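Local coordinates for protein lipopolysaccharide heptosyltransferase 2 (PDB 1PSW) that transfers the second heptose from ADP-L-glycero-D-manno-heptose onto the heptosyl-Kdo2-lipid A acceptor during lipopolysaccharide core synthesis, at residues A[184-188]-A[202-206]. Residues are numbered along the deposited sequence; the frame is centred on the assembly and turned at random.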
# COMPACT_ATOMS: atom_id res chain seq x y z
N GLY A 184 14.50 -0.27 7.17
CA GLY A 184 13.17 -0.25 7.75
C GLY A 184 12.54 -1.63 7.80
O GLY A 184 12.71 -2.42 6.88
N PHE A 185 11.84 -1.92 8.90
CA PHE A 185 11.14 -3.20 9.08
C PHE A 185 9.64 -2.90 9.18
O PHE A 185 9.24 -1.91 9.78
CB PHE A 185 11.55 -3.90 10.39
CG PHE A 185 12.94 -4.49 10.41
CD1 PHE A 185 13.76 -4.42 9.29
CD2 PHE A 185 13.42 -5.12 11.56
CE1 PHE A 185 15.05 -4.98 9.31
CE2 PHE A 185 14.70 -5.67 11.60
CZ PHE A 185 15.52 -5.60 10.47
N CYS A 186 8.81 -3.77 8.61
CA CYS A 186 7.36 -3.64 8.68
C CYS A 186 6.90 -5.02 9.15
O CYS A 186 6.42 -5.82 8.35
CB CYS A 186 6.78 -3.33 7.29
SG CYS A 186 7.38 -1.80 6.54
N PRO A 187 7.02 -5.30 10.45
CA PRO A 187 6.66 -6.57 11.09
C PRO A 187 5.18 -6.95 11.20
O PRO A 187 4.87 -8.10 11.51
CB PRO A 187 7.33 -6.46 12.45
CG PRO A 187 7.13 -5.01 12.78
CD PRO A 187 7.47 -4.32 11.46
N GLY A 188 4.29 -6.00 10.95
CA GLY A 188 2.87 -6.30 11.04
C GLY A 188 2.31 -6.92 9.78
O GLY A 188 3.05 -7.21 8.84
N TYR A 202 12.84 -11.02 13.38
CA TYR A 202 13.11 -9.62 13.08
C TYR A 202 14.17 -9.09 14.06
O TYR A 202 15.03 -8.30 13.67
CB TYR A 202 11.84 -8.75 13.18
CG TYR A 202 11.03 -8.68 11.89
CD1 TYR A 202 11.53 -8.02 10.76
CD2 TYR A 202 9.77 -9.28 11.80
CE1 TYR A 202 10.80 -7.96 9.56
CE2 TYR A 202 9.03 -9.23 10.61
CZ TYR A 202 9.54 -8.57 9.50
OH TYR A 202 8.83 -8.52 8.32
N ALA A 203 14.11 -9.54 15.31
CA ALA A 203 15.08 -9.09 16.31
C ALA A 203 16.49 -9.55 15.96
O ALA A 203 17.44 -8.78 16.04
CB ALA A 203 14.68 -9.60 17.69
N GLU A 204 16.62 -10.82 15.59
CA GLU A 204 17.91 -11.39 15.22
C GLU A 204 18.47 -10.64 14.01
O GLU A 204 19.66 -10.32 13.94
CB GLU A 204 17.76 -12.88 14.90
CG GLU A 204 19.01 -13.58 14.38
CD GLU A 204 20.21 -13.41 15.29
OE1 GLU A 204 20.07 -13.65 16.51
OE2 GLU A 204 21.29 -13.04 14.79
N LEU A 205 17.60 -10.35 13.04
CA LEU A 205 18.03 -9.63 11.84
C LEU A 205 18.50 -8.22 12.21
O LEU A 205 19.46 -7.71 11.63
CB LEU A 205 16.89 -9.53 10.82
CG LEU A 205 17.24 -8.80 9.51
CD1 LEU A 205 18.43 -9.47 8.84
CD2 LEU A 205 16.05 -8.81 8.56
N ALA A 206 17.83 -7.60 13.17
CA ALA A 206 18.21 -6.26 13.59
C ALA A 206 19.60 -6.28 14.23
O ALA A 206 20.42 -5.39 13.98
CB ALA A 206 17.17 -5.70 14.57
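Y202 O meets F185 CE2 at 3.4 Å across the contact while accepting the helical hydrogen bond from A206 N. The F185 side chain starts toward the helix, and CG anti to the carbonyl carbon (chi1 -72°) sets the ring beside Y202 O. At the far rim of this ring, F185 CZ is 3.8 Å from L205 CG, and F185 CE2 is 3.9 Å from A206 CB. The F185 and Y202 side chains come from opposite sides and lie alongside each other, ring planes inclined at 47°. F185 CD2 lies 3.6 Å from Y202 CD1. P187 CB lies over one face of the tyrosine ring, toward the rim and 3.7 Å from Y202 CE2. The hydroxyl of Y202 has a weak hydrogen bond to N268, whose amide also bonds G188 O. An alanine here has no ring, and would probably leave P187 CB and the F185 ring without their packing partner and N268 OD1 without a weak hydrogen bond. Strand 182-186 and helix 199-211 begin a beta-alpha-beta unit of the second parallel sheet in this GT-B enzyme. Strand 184-186 and helix 202-206 run nearly antiparallel (177°), as expected for a crossover helix. The joint is mainly apolar and aromatic, with side-chain polar links, some of them weak, running to strand 264-268.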